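PDB 3C2Q: ornithine cyclodeaminase from Methanococcus maripaludis S2, which catalyses the NAD(+)-dependent conversion of L-ornithine to L-proline with release of ammonia. Local coordinates for residues K121-I126 and G162-I167; A156-L161 and K336-L341; H176-A181 and I205-A210; N219-G224 and C234-I239. One frame throughout, in Å; residues are numbered along the deposited sequence.

How the contacts relate
All four contacts join helices, or a helix and a turn, of the Rossmann-fold part of the chain, and none has a hydrogen bond between its two segments. Contacts 1 and 3 are buried; contacts 2 and 4 are partly buried, each with a lysine at its margin. Contacts 1 and 2 touch and share the corner where helix 152-160 runs through Gly162 into strand 166-170: Tyr163 N probably bonds to Met158 O. Contact 4 meets both through Ile239. Contact 3 touches none of the others; contact 4 is closest, about 15 Å between centres. Selenomethionine and an aromatic ring fill contact 1, selenomethionine and leucine contact 2, an alanine methyl contact 3, and branched aliphatic chains contact 4.

Contact 1: K121-I126 and G162-I167; sequences KEMHEI and GYIQAI
Tyr163 lies beside helix 112-133 and meets it with an edge of its ring. The carbonyl oxygen Met123 O is in the ring plane, 3.9 Å from Tyr163 CD1, and His124 CA lies 4.1 Å from Tyr163 CE1 at the same edge. The selenomethionine Met123 stands roughly perpendicular to the tyrosine side chain and brings its methyl CE to 4.0 Å from Tyr163 CB. A bend at chi3 (65°) turns that methyl out of the line of the chain, and it also approaches Ile164 CD1, at 4.4 Å. At the far end of the ring, Tyr163 OH comes to the edge of the imidazole, 3.9 Å from His124 ND1, too far for a bond; the hydroxyl is instead hydrogen-bonded to Glu342, while Arg127 makes a cation-pi contact with the ring. A leucine in place of Tyr163 would probably leave Glu342 without its hydroxyl partner and Arg127 without a ring, and open a gap beside Met123 O. The turn that presents the tyrosine begins at Gly162, whose positive phi closes the preceding helix in a Schellman motif. Gln165 NE2 reaches back to Gly162 O (2.9 Å), approaching from above the carbonyl plane, and Gln165 OE1 accepts from the backbone N of Ile138. Around this centre, Met123 rests on Ile138 and Ile278 of the parallel sheet and on Leu334 and Leu338 of helix 327-342, so helix 112-133 packs against both the sheet and the C-terminal helix.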
loop_
_atom_site.group_PDB
_atom_site.type_symbol
_atom_site.label_atom_id
_atom_site.label_comp_id
_atom_site.label_asym_id
_atom_site.label_seq_id
_atom_site.Cartn_x
_atom_site.Cartn_y
_atom_site.Cartn_z
ATOM N N LYS B 121 -26.058 -8.759 -8.028
ATOM C CA LYS B 121 -27.518 -8.664 -7.859
ATOM C C LYS B 121 -28.009 -7.243 -8.185
ATOM O O LYS B 121 -29.015 -7.062 -8.903
ATOM C CB LYS B 121 -27.945 -9.027 -6.446
ATOM C CG LYS B 121 -29.489 -8.961 -6.244
ATOM C CD LYS B 121 -30.159 -10.226 -6.807
ATOM C CE LYS B 121 -31.494 -9.933 -7.528
ATOM N NZ LYS B 121 -31.799 -11.020 -8.537
ATOM N N GLU B 122 -27.316 -6.238 -7.645
ATOM C CA GLU B 122 -27.665 -4.866 -7.951
ATOM C C GLU B 122 -27.519 -4.506 -9.437
ATOM O O GLU B 122 -28.402 -3.841 -10.002
ATOM C CB GLU B 122 -26.909 -3.889 -7.053
ATOM C CG GLU B 122 -27.720 -2.639 -6.796
ATOM C CD GLU B 122 -27.090 -1.698 -5.780
ATOM O OE1 GLU B 122 -26.162 -2.132 -5.030
ATOM O OE2 GLU B 122 -27.539 -0.516 -5.739
HETATM N N MSE B 123 -26.438 -4.941 -10.087
HETATM C CA MSE B 123 -26.265 -4.675 -11.514
HETATM C C MSE B 123 -27.400 -5.340 -12.339
HETATM O O MSE B 123 -27.884 -4.784 -13.320
HETATM C CB MSE B 123 -24.923 -5.207 -12.012
HETATM C CG MSE B 123 -23.700 -4.466 -11.439
HETATM SE SE MSE B 123 -22.084 -5.357 -12.082
HETATM C CE MSE B 123 -22.167 -5.043 -14.001
ATOM N N HIS B 124 -27.794 -6.538 -11.931
ATOM C CA HIS B 124 -28.870 -7.259 -12.618
ATOM C C HIS B 124 -30.193 -6.495 -12.481
ATOM O O HIS B 124 -30.886 -6.269 -13.465
ATOM C CB HIS B 124 -28.986 -8.679 -12.081
ATOM C CG HIS B 124 -29.977 -9.518 -12.826
ATOM N ND1 HIS B 124 -29.636 -10.267 -13.931
ATOM C CD2 HIS B 124 -31.302 -9.712 -12.627
ATOM C CE1 HIS B 124 -30.706 -10.899 -14.374
ATOM N NE2 HIS B 124 -31.729 -10.582 -13.598
ATOM N N GLU B 125 -30.505 -6.062 -11.266
ATOM C CA GLU B 125 -31.695 -5.260 -11.011
ATOM C C GLU B 125 -31.679 -3.962 -11.810
ATOM O O GLU B 125 -32.688 -3.580 -12.420
ATOM C CB GLU B 125 -31.790 -4.924 -9.524
ATOM C CG GLU B 125 -32.097 -6.105 -8.643
ATOM C CD GLU B 125 -32.004 -5.759 -7.151
ATOM O OE1 GLU B 125 -31.334 -4.758 -6.776
ATOM O OE2 GLU B 125 -32.586 -6.508 -6.337
ATOM N N ILE B 126 -30.535 -3.273 -11.804
ATOM C CA ILE B 126 -30.398 -2.021 -12.530
ATOM C C ILE B 126 -30.528 -2.210 -14.053
ATOM O O ILE B 126 -31.188 -1.398 -14.725
ATOM C CB ILE B 126 -29.081 -1.252 -12.119
ATOM C CG1 ILE B 126 -29.226 -0.661 -10.709
ATOM C CG2 ILE B 126 -28.712 -0.184 -13.157
ATOM C CD1 ILE B 126 -27.884 -0.301 -10.005
ATOM N N GLY B 162 -25.307 -6.029 -22.233
ATOM C CA GLY B 162 -26.186 -4.905 -21.977
ATOM C C GLY B 162 -26.147 -4.319 -20.583
ATOM O O GLY B 162 -27.002 -3.483 -20.256
ATOM N N TYR B 163 -25.161 -4.716 -19.759
ATOM C CA TYR B 163 -25.040 -4.154 -18.398
ATOM C C TYR B 163 -24.499 -2.718 -18.333
ATOM O O TYR B 163 -24.705 -2.022 -17.342
ATOM C CB TYR B 163 -24.171 -5.042 -17.491
ATOM C CG TYR B 163 -24.805 -6.350 -17.136
ATOM C CD1 TYR B 163 -25.701 -6.457 -16.078
ATOM C CD2 TYR B 163 -24.520 -7.480 -17.873
ATOM C CE1 TYR B 163 -26.305 -7.683 -15.776
ATOM C CE2 TYR B 163 -25.102 -8.707 -17.568
ATOM C CZ TYR B 163 -25.986 -8.795 -16.530
ATOM O OH TYR B 163 -26.538 -10.044 -16.258
ATOM N N ILE B 164 -23.816 -2.281 -19.380
ATOM C CA ILE B 164 -23.021 -1.065 -19.334
ATOM C C ILE B 164 -23.586 0.004 -20.264
ATOM O O ILE B 164 -23.610 -0.215 -21.455
ATOM C CB ILE B 164 -21.531 -1.360 -19.756
ATOM C CG1 ILE B 164 -20.927 -2.549 -18.963
ATOM C CG2 ILE B 164 -20.683 -0.108 -19.657
ATOM C CD1 ILE B 164 -21.149 -2.475 -17.484
ATOM N N GLN B 165 -23.968 1.171 -19.730
ATOM C CA GLN B 165 -24.515 2.264 -20.567
ATOM C C GLN B 165 -23.525 3.391 -20.898
ATOM O O GLN B 165 -23.804 4.270 -21.715
ATOM C CB GLN B 165 -25.799 2.816 -19.933
ATOM C CG GLN B 165 -27.031 1.884 -20.070
ATOM C CD GLN B 165 -26.880 0.519 -19.398
ATOM O OE1 GLN B 165 -26.715 0.426 -18.179
ATOM N NE2 GLN B 165 -26.928 -0.553 -20.196
ATOM N N ALA B 166 -22.337 3.361 -20.287
ATOM C CA ALA B 166 -21.319 4.333 -20.603
ATOM C C ALA B 166 -19.983 3.859 -20.076
ATOM O O ALA B 166 -19.938 3.167 -19.051
ATOM C CB ALA B 166 -21.659 5.753 -20.000
ATOM N N ILE B 167 -18.914 4.265 -20.760
ATOM C CA ILE B 167 -17.523 4.044 -20.279
ATOM C C ILE B 167 -16.723 5.330 -20.313
ATOM O O ILE B 167 -16.638 5.998 -21.346
ATOM C CB ILE B 167 -16.759 2.956 -21.101
ATOM C CG1 ILE B 167 -17.446 1.587 -20.925
ATOM C CG2 ILE B 167 -15.254 2.887 -20.654
ATOM C CD1 ILE B 167 -16.703 0.421 -21.579
#

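Contact 2: A156-L161 and K336-L341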
loop_
_atom_site.group_PDB
_atom_site.type_symbol
_atom_site.label_atom_id
_atom_site.label_comp_id
_atom_site.label_asym_id
_atom_site.label_seq_id
_atom_site.Cartn_x
_atom_site.Cartn_y
_atom_site.Cartn_z
ATOM N N ALA B 156 -15.640 -6.622 -21.470
ATOM C CA ALA B 156 -16.231 -6.567 -22.833
ATOM C C ALA B 156 -17.540 -7.366 -22.908
ATOM O O ALA B 156 -18.520 -6.939 -23.518
ATOM C CB ALA B 156 -15.229 -7.085 -23.865
ATOM N N LYS B 157 -17.547 -8.532 -22.284
ATOM C CA LYS B 157 -18.761 -9.329 -22.157
ATOM C C LYS B 157 -19.926 -8.631 -21.432
ATOM O O LYS B 157 -21.098 -8.745 -21.859
ATOM C CB LYS B 157 -18.431 -10.695 -21.545
ATOM C CG LYS B 157 -19.617 -11.670 -21.483
ATOM C CD LYS B 157 -20.166 -11.999 -22.851
ATOM C CE LYS B 157 -19.207 -12.876 -23.619
ATOM N NZ LYS B 157 -19.895 -13.478 -24.817
HETATM N N MSE B 158 -19.638 -7.895 -20.356
HETATM C CA MSE B 158 -20.678 -7.124 -19.672
HETATM C C MSE B 158 -21.274 -6.070 -20.598
HETATM O O MSE B 158 -22.483 -5.850 -20.568
HETATM C CB MSE B 158 -20.154 -6.474 -18.372
HETATM C CG MSE B 158 -19.724 -7.504 -17.349
HETATM SE SE MSE B 158 -18.704 -6.619 -15.876
HETATM C CE MSE B 158 -17.872 -8.245 -15.149
ATOM N N VAL B 159 -20.434 -5.416 -21.394
ATOM C CA VAL B 159 -20.908 -4.473 -22.422
ATOM C C VAL B 159 -21.810 -5.207 -23.440
ATOM O O VAL B 159 -22.945 -4.781 -23.689
ATOM C CB VAL B 159 -19.738 -3.792 -23.162
ATOM C CG1 VAL B 159 -20.256 -2.815 -24.204
ATOM C CG2 VAL B 159 -18.815 -3.002 -22.157
ATOM N N GLU B 160 -21.308 -6.331 -23.960
ATOM C CA GLU B 160 -22.043 -7.178 -24.901
ATOM C C GLU B 160 -23.413 -7.572 -24.344
ATOM O O GLU B 160 -24.429 -7.498 -25.059
ATOM C CB GLU B 160 -21.178 -8.401 -25.266
ATOM C CG GLU B 160 -21.820 -9.350 -26.272
ATOM C CD GLU B 160 -20.943 -10.538 -26.639
ATOM O OE1 GLU B 160 -19.810 -10.719 -26.079
ATOM O OE2 GLU B 160 -21.390 -11.290 -27.543
ATOM N N LEU B 161 -23.466 -7.926 -23.059
ATOM C CA LEU B 161 -24.698 -8.393 -22.422
ATOM C C LEU B 161 -25.668 -7.284 -21.977
ATOM O O LEU B 161 -26.715 -7.578 -21.393
ATOM C CB LEU B 161 -24.398 -9.319 -21.230
ATOM C CG LEU B 161 -23.765 -10.708 -21.473
ATOM C CD1 LEU B 161 -23.300 -11.318 -20.163
ATOM C CD2 LEU B 161 -24.742 -11.658 -22.181
ATOM N N LYS B 336 -18.971 -14.282 -13.947
ATOM C CA LYS B 336 -19.552 -15.603 -13.656
ATOM C C LYS B 336 -20.833 -15.468 -12.839
ATOM O O LYS B 336 -21.801 -16.181 -13.087
ATOM C CB LYS B 336 -18.555 -16.507 -12.943
ATOM C CG LYS B 336 -17.375 -16.904 -13.780
ATOM C CD LYS B 336 -16.476 -17.879 -12.997
ATOM C CE LYS B 336 -15.034 -17.860 -13.481
ATOM N NZ LYS B 336 -14.895 -18.360 -14.879
ATOM N N GLU B 337 -20.855 -14.537 -11.878
ATOM C CA GLU B 337 -22.017 -14.353 -11.027
ATOM C C GLU B 337 -23.206 -13.752 -11.817
ATOM O O GLU B 337 -24.363 -14.169 -11.625
ATOM C CB GLU B 337 -21.651 -13.518 -9.794
ATOM C CG GLU B 337 -22.775 -13.322 -8.767
ATOM C CD GLU B 337 -23.339 -14.621 -8.154
ATOM O OE1 GLU B 337 -22.751 -15.708 -8.326
ATOM O OE2 GLU B 337 -24.408 -14.528 -7.511
ATOM N N LEU B 338 -22.920 -12.787 -12.698
ATOM C CA LEU B 338 -23.920 -12.215 -13.612
ATOM C C LEU B 338 -24.501 -13.321 -14.535
ATOM O O LEU B 338 -25.714 -13.404 -14.715
ATOM C CB LEU B 338 -23.307 -11.077 -14.446
ATOM C CG LEU B 338 -22.843 -9.798 -13.718
ATOM C CD1 LEU B 338 -22.019 -8.878 -14.652
ATOM C CD2 LEU B 338 -24.036 -9.080 -13.124
ATOM N N GLU B 339 -23.638 -14.175 -15.086
ATOM C CA GLU B 339 -24.090 -15.316 -15.904
ATOM C C GLU B 339 -24.962 -16.301 -15.109
ATOM O O GLU B 339 -25.978 -16.788 -15.631
ATOM C CB GLU B 339 -22.906 -16.000 -16.587
ATOM C CG GLU B 339 -22.219 -15.077 -17.596
ATOM C CD GLU B 339 -20.912 -15.635 -18.131
ATOM O OE1 GLU B 339 -20.182 -16.299 -17.363
ATOM O OE2 GLU B 339 -20.586 -15.376 -19.304
ATOM N N ARG B 340 -24.608 -16.545 -13.848
ATOM C CA ARG B 340 -25.432 -17.363 -12.931
ATOM C C ARG B 340 -26.844 -16.791 -12.750
ATOM O O ARG B 340 -27.838 -17.530 -12.862
ATOM C CB ARG B 340 -24.747 -17.524 -11.562
ATOM C CG ARG B 340 -25.340 -18.625 -10.663
ATOM C CD ARG B 340 -24.786 -18.592 -9.215
ATOM N NE ARG B 340 -25.195 -17.381 -8.495
ATOM C CZ ARG B 340 -26.390 -17.191 -7.930
ATOM N NH1 ARG B 340 -27.322 -18.137 -7.972
ATOM N NH2 ARG B 340 -26.661 -16.051 -7.318
ATOM N N LEU B 341 -26.930 -15.486 -12.455
ATOM C CA LEU B 341 -28.211 -14.783 -12.326
ATOM C C LEU B 341 -29.060 -14.797 -13.602
ATOM O O LEU B 341 -30.280 -14.931 -13.521
ATOM C CB LEU B 341 -28.019 -13.330 -11.875
ATOM C CG LEU B 341 -27.426 -13.072 -10.502
ATOM C CD1 LEU B 341 -27.184 -11.558 -10.286
ATOM C CD2 LEU B 341 -28.303 -13.664 -9.405
#
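Two helices of the Rossmann-fold region, 152-160 and the C-terminal 327-342, pack here chiefly through the selenomethionine Met158 and Leu338. Leu338 puts its CD1 methyl 3.8 Å from Met158 CG and 4.2 Å from Met158 SE, one side chain lying square across the other. The extended chain of Met158 (chi2 168°, chi3 -163°) carries the selenium and the terminal methyl along the flank of helix 327-342, where Leu331, Leu334 and Leu335 also touch the Met158 side chain. Helix 152-160 lies between strands 138-142 and 166-170, neighbours in the parallel sheet, and belongs to the helical connection of a beta-alpha-beta crossover; the C-terminal helix packs on it after the last strand, 321-324. Toward the margin the contact becomes polar. Lys157 CG is 4.4 Å from Glu339 OE2, but the charged ends stay apart, with 5.9 Å between Lys157 NZ and Glu339 OE2. The ammonium group turns to its own helix and forms a salt bridge of 3.0 Å from Lys157 NZ to Glu160 OE1, met from above the carboxylate plane. Elsewhere on helix 327-342, Arg340 grips Glu337 side-on, NE to OE1 and NH2 to OE2, each carboxylate oxygen taking one nitrogen.

Contact 3: H176-A181 and I205-A210; sequences HDIESA and IYAINA
Helices 171-183 and 203-214 come close at Glu179 and Ala207, whose CA atoms are 5.2 Å apart. The small side chain of Ala207 is consistent with so close an approach: its methyl CB sits directly against the opposing backbone, 3.7 Å from both Glu179 N and Glu179 CA. Ile178 adds a second apolar touch, its CG2 branch 4.0 Å from Ala207 CB, and Glu179 CB stands 4.1 Å from the same methyl. The rest of Glu179 runs on, extended beyond CG, to a buried carboxylate held by several donors. His176 ND1 meets Glu179 OE1 at 2.9 Å, nearly along the C-O axis and in the plane of the imidazole, with a fairly straight N-H...O angle of 160°. Leu187 N also bonds to OE1, and Thr185 OG1 and Gly188 N bond to OE2, so the hairpin of strands 185-186 and 189-190 is tied to the helix through its first strand and its turn; the His176 ring in turn stacks on His204 of helix 203-214. In the Rossmann fold, helix 171-183 directly follows sheet strand 166-170, starting at Asn171 and Ala172, which probably bind NAD(+), as in relatives.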
loop_
_atom_site.group_PDB
_atom_site.type_symbol
_atom_site.label_atom_id
_atom_site.label_comp_id
_atom_site.label_asym_id
_atom_site.label_seq_id
_atom_site.Cartn_x
_atom_site.Cartn_y
_atom_site.Cartn_z
ATOM N N HIS B 176 -4.782 -0.159 -24.958
ATOM C CA HIS B 176 -4.412 -1.527 -24.531
ATOM C C HIS B 176 -5.481 -2.568 -24.788
ATOM O O HIS B 176 -5.141 -3.716 -25.098
ATOM C CB HIS B 176 -3.892 -1.598 -23.077
ATOM C CG HIS B 176 -2.576 -0.882 -22.883
ATOM N ND1 HIS B 176 -1.410 -1.270 -23.518
ATOM C CD2 HIS B 176 -2.250 0.195 -22.126
ATOM C CE1 HIS B 176 -0.423 -0.468 -23.152
ATOM N NE2 HIS B 176 -0.914 0.443 -22.327
ATOM N N ASP B 177 -6.750 -2.184 -24.642
ATOM C CA ASP B 177 -7.863 -3.046 -25.062
ATOM C C ASP B 177 -7.658 -3.416 -26.551
ATOM O O ASP B 177 -7.754 -4.584 -26.953
ATOM C CB ASP B 177 -9.208 -2.343 -24.861
ATOM C CG ASP B 177 -10.395 -3.111 -25.491
ATOM O OD1 ASP B 177 -10.714 -4.264 -25.077
ATOM O OD2 ASP B 177 -11.040 -2.529 -26.392
ATOM N N ILE B 178 -7.328 -2.412 -27.353
ATOM C CA ILE B 178 -7.174 -2.625 -28.789
ATOM C C ILE B 178 -5.917 -3.424 -29.113
ATOM O O ILE B 178 -5.957 -4.317 -29.968
ATOM C CB ILE B 178 -7.272 -1.267 -29.547
ATOM C CG1 ILE B 178 -8.733 -0.806 -29.486
ATOM C CG2 ILE B 178 -6.754 -1.439 -31.032
ATOM C CD1 ILE B 178 -8.976 0.688 -29.763
ATOM N N GLU B 179 -4.814 -3.143 -28.413
ATOM C CA GLU B 179 -3.626 -3.997 -28.453
ATOM C C GLU B 179 -3.962 -5.457 -28.224
ATOM O O GLU B 179 -3.421 -6.347 -28.926
ATOM C CB GLU B 179 -2.571 -3.583 -27.410
ATOM C CG GLU B 179 -1.252 -4.288 -27.571
ATOM C CD GLU B 179 -0.354 -4.198 -26.324
ATOM O OE1 GLU B 179 -0.545 -3.276 -25.480
ATOM O OE2 GLU B 179 0.551 -5.048 -26.171
ATOM N N SER B 180 -4.811 -5.726 -27.227
ATOM C CA SER B 180 -5.090 -7.120 -26.914
ATOM C C SER B 180 -5.994 -7.718 -27.997
ATOM O O SER B 180 -5.839 -8.884 -28.342
ATOM C CB SER B 180 -5.653 -7.319 -25.482
ATOM O OG SER B 180 -6.909 -6.693 -25.372
ATOM N N ALA B 181 -6.898 -6.918 -28.555
ATOM C CA ALA B 181 -7.753 -7.389 -29.655
ATOM C C ALA B 181 -6.935 -7.726 -30.902
ATOM O O ALA B 181 -7.127 -8.789 -31.498
ATOM C CB ALA B 181 -8.845 -6.364 -29.973
ATOM N N ILE B 205 2.245 0.595 -29.722
ATOM C CA ILE B 205 2.339 1.593 -30.829
ATOM C C ILE B 205 1.736 1.072 -32.145
ATOM O O ILE B 205 1.099 1.848 -32.874
ATOM C CB ILE B 205 3.785 2.160 -31.021
ATOM C CG1 ILE B 205 3.830 3.372 -31.967
ATOM C CG2 ILE B 205 4.793 1.083 -31.426
ATOM C CD1 ILE B 205 2.942 4.554 -31.565
ATOM N N TYR B 206 1.879 -0.231 -32.432
ATOM C CA TYR B 206 1.214 -0.778 -33.628
ATOM C C TYR B 206 -0.283 -0.596 -33.507
ATOM O O TYR B 206 -0.951 -0.272 -34.489
ATOM C CB TYR B 206 1.501 -2.253 -33.868
ATOM C CG TYR B 206 2.895 -2.628 -34.223
ATOM C CD1 TYR B 206 3.792 -1.700 -34.771
ATOM C CD2 TYR B 206 3.305 -3.951 -34.089
ATOM C CE1 TYR B 206 5.061 -2.057 -35.094
ATOM C CE2 TYR B 206 4.580 -4.342 -34.433
ATOM C CZ TYR B 206 5.454 -3.396 -34.940
ATOM O OH TYR B 206 6.730 -3.795 -35.255
ATOM N N ALA B 207 -0.837 -0.787 -32.299
ATOM C CA ALA B 207 -2.283 -0.631 -32.117
ATOM C C ALA B 207 -2.749 0.825 -32.288
ATOM O O ALA B 207 -3.789 1.101 -32.909
ATOM C CB ALA B 207 -2.753 -1.211 -30.735
ATOM N N ILE B 208 -1.973 1.758 -31.745
ATOM C CA ILE B 208 -2.298 3.189 -31.912
ATOM C C ILE B 208 -2.204 3.540 -33.423
ATOM O O ILE B 208 -3.086 4.201 -33.961
ATOM C CB ILE B 208 -1.329 4.064 -31.092
ATOM C CG1 ILE B 208 -1.589 3.874 -29.573
ATOM C CG2 ILE B 208 -1.440 5.598 -31.482
ATOM C CD1 ILE B 208 -0.387 4.313 -28.675
ATOM N N ASN B 209 -1.133 3.091 -34.068
ATOM C CA ASN B 209 -0.908 3.365 -35.519
ATOM C C ASN B 209 -2.089 2.870 -36.354
ATOM O O ASN B 209 -2.577 3.560 -37.245
ATOM C CB ASN B 209 0.401 2.725 -35.975
ATOM C CG ASN B 209 0.975 3.407 -37.205
ATOM O OD1 ASN B 209 0.864 4.623 -37.337
ATOM N ND2 ASN B 209 1.603 2.636 -38.097
ATOM N N ALA B 210 -2.598 1.696 -36.008
ATOM C CA ALA B 210 -3.727 1.092 -36.707
ATOM C C ALA B 210 -5.001 1.910 -36.578
ATOM O O ALA B 210 -5.749 2.093 -37.565
ATOM C CB ALA B 210 -3.932 -0.375 -36.243
#

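Contact 4: N219-G224 and C234-I239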
loop_
_atom_site.group_PDB
_atom_site.type_symbol
_atom_site.label_atom_id
_atom_site.label_comp_id
_atom_site.label_asym_id
_atom_site.label_seq_id
_atom_site.Cartn_x
_atom_site.Cartn_y
_atom_site.Cartn_z
ATOM N N ASN B 219 -14.384 3.546 -37.319
ATOM C CA ASN B 219 -13.878 3.185 -38.654
ATOM C C ASN B 219 -13.120 1.873 -38.659
ATOM O O ASN B 219 -13.231 1.082 -39.606
ATOM C CB ASN B 219 -12.945 4.261 -39.205
ATOM C CG ASN B 219 -13.681 5.515 -39.637
ATOM O OD1 ASN B 219 -14.897 5.574 -39.578
ATOM N ND2 ASN B 219 -12.928 6.530 -40.054
ATOM N N ALA B 220 -12.289 1.663 -37.633
ATOM C CA ALA B 220 -11.561 0.400 -37.467
ATOM C C ALA B 220 -12.481 -0.807 -37.273
ATOM O O ALA B 220 -12.150 -1.906 -37.684
ATOM C CB ALA B 220 -10.559 0.496 -36.261
ATOM N N VAL B 221 -13.600 -0.610 -36.598
ATOM C CA VAL B 221 -14.582 -1.674 -36.449
ATOM C C VAL B 221 -15.274 -1.917 -37.813
ATOM O O VAL B 221 -15.363 -3.056 -38.270
ATOM C CB VAL B 221 -15.614 -1.384 -35.333
ATOM C CG1 VAL B 221 -16.762 -2.385 -35.390
ATOM C CG2 VAL B 221 -14.932 -1.423 -33.921
ATOM N N GLU B 222 -15.704 -0.833 -38.453
ATOM C CA GLU B 222 -16.347 -0.893 -39.776
ATOM C C GLU B 222 -15.465 -1.519 -40.852
ATOM O O GLU B 222 -15.961 -2.295 -41.668
ATOM C CB GLU B 222 -16.878 0.489 -40.170
ATOM C CG GLU B 222 -18.125 0.852 -39.361
ATOM C CD GLU B 222 -18.718 2.238 -39.668
ATOM O OE1 GLU B 222 -18.167 2.979 -40.532
ATOM O OE2 GLU B 222 -19.744 2.572 -39.022
ATOM N N SER B 223 -14.160 -1.247 -40.831
ATOM C CA SER B 223 -13.211 -1.896 -41.750
ATOM C C SER B 223 -12.836 -3.370 -41.468
ATOM O O SER B 223 -12.107 -3.982 -42.261
ATOM C CB SER B 223 -11.928 -1.080 -41.839
ATOM O OG SER B 223 -11.104 -1.301 -40.698
ATOM N N GLY B 224 -13.300 -3.938 -40.349
ATOM C CA GLY B 224 -12.887 -5.275 -39.927
ATOM C C GLY B 224 -11.507 -5.373 -39.289
ATOM O O GLY B 224 -11.038 -6.471 -38.992
ATOM N N CYS B 234 -18.523 -1.574 -27.488
ATOM C CA CYS B 234 -19.184 -0.265 -27.363
ATOM C C CYS B 234 -19.717 0.185 -28.732
ATOM O O CYS B 234 -20.851 0.667 -28.826
ATOM C CB CYS B 234 -18.238 0.804 -26.794
ATOM S SG CYS B 234 -17.921 0.585 -25.005
ATOM N N ILE B 235 -18.884 0.064 -29.763
ATOM C CA ILE B 235 -19.321 0.379 -31.130
ATOM C C ILE B 235 -20.554 -0.452 -31.506
ATOM O O ILE B 235 -21.583 0.104 -31.926
ATOM C CB ILE B 235 -18.181 0.190 -32.161
ATOM C CG1 ILE B 235 -17.027 1.186 -31.881
ATOM C CG2 ILE B 235 -18.708 0.300 -33.635
ATOM C CD1 ILE B 235 -17.479 2.691 -31.717
ATOM N N LYS B 236 -20.468 -1.766 -31.319
ATOM C CA LYS B 236 -21.540 -2.669 -31.777
ATOM C C LYS B 236 -22.828 -2.435 -31.061
ATOM O O LYS B 236 -23.905 -2.641 -31.635
ATOM C CB LYS B 236 -21.163 -4.137 -31.607
ATOM C CG LYS B 236 -19.903 -4.549 -32.341
ATOM C CD LYS B 236 -19.912 -4.208 -33.843
ATOM C CE LYS B 236 -20.602 -5.260 -34.678
ATOM N NZ LYS B 236 -20.201 -5.123 -36.124
ATOM N N ASN B 237 -22.739 -2.023 -29.796
ATOM C CA ASN B 237 -23.925 -1.929 -28.976
ATOM C C ASN B 237 -24.352 -0.494 -28.742
ATOM O O ASN B 237 -25.247 -0.240 -27.958
ATOM C CB ASN B 237 -23.722 -2.699 -27.655
ATOM C CG ASN B 237 -23.640 -4.181 -27.878
ATOM O OD1 ASN B 237 -24.664 -4.827 -28.096
ATOM N ND2 ASN B 237 -22.429 -4.731 -27.868
ATOM N N ASN B 238 -23.708 0.424 -29.460
ATOM C CA ASN B 238 -23.962 1.860 -29.346
ATOM C C ASN B 238 -23.866 2.355 -27.898
ATOM O O ASN B 238 -24.736 3.104 -27.427
ATOM C CB ASN B 238 -25.318 2.235 -29.980
ATOM C CG ASN B 238 -25.496 1.640 -31.376
ATOM O OD1 ASN B 238 -26.454 0.901 -31.629
ATOM N ND2 ASN B 238 -24.565 1.943 -32.285
ATOM N N ILE B 239 -22.808 1.920 -27.194
ATOM C CA ILE B 239 -22.536 2.404 -25.844
ATOM C C ILE B 239 -21.577 3.565 -25.941
ATOM O O ILE B 239 -20.505 3.414 -26.485
ATOM C CB ILE B 239 -21.958 1.288 -24.933
ATOM C CG1 ILE B 239 -23.059 0.314 -24.583
ATOM C CG2 ILE B 239 -21.449 1.873 -23.579
ATOM C CD1 ILE B 239 -22.975 -0.939 -25.302
#
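Val221 and Ile235 form the close-packed half of this contact, their side chains lying antiparallel alongside one another with both valine methyls engaged. Val221 CG1 is 3.8 Å from Ile235 CG2, while Val221 CG2 lies 3.9 Å from Ile235 CG1 and 4.0 Å from Ile235 CB. The valine has CG1 anti to its own nitrogen (chi1 169°), which sets one methyl against each branch of the isoleucine. Leu226 also packs on Val221, and Tyr241 on Ile235, extending the apolar patch to strand 241-244. Two short helices, 217-222 and 230-237, meet here within the Rossmann-fold region, the second leading into strand 241-244 at the edge of the parallel sheet within this chain. Each closes in a Schellman motif, with positive phi at Gly224 and at Asn238. The solvent side is looser: Lys236 is exposed, and its ammonium group makes no bond across the contact. What touches is the aliphatic part, kinked by two successive turns (chi2 -54°, chi3 -85°), with Lys236 CD 4.0 Å from Val221 CG1. Replacing Val221 by an alanine would remove both methyls and is likely to open a gap beside Ile235 and take away the surface on which the Lys236 chain rests.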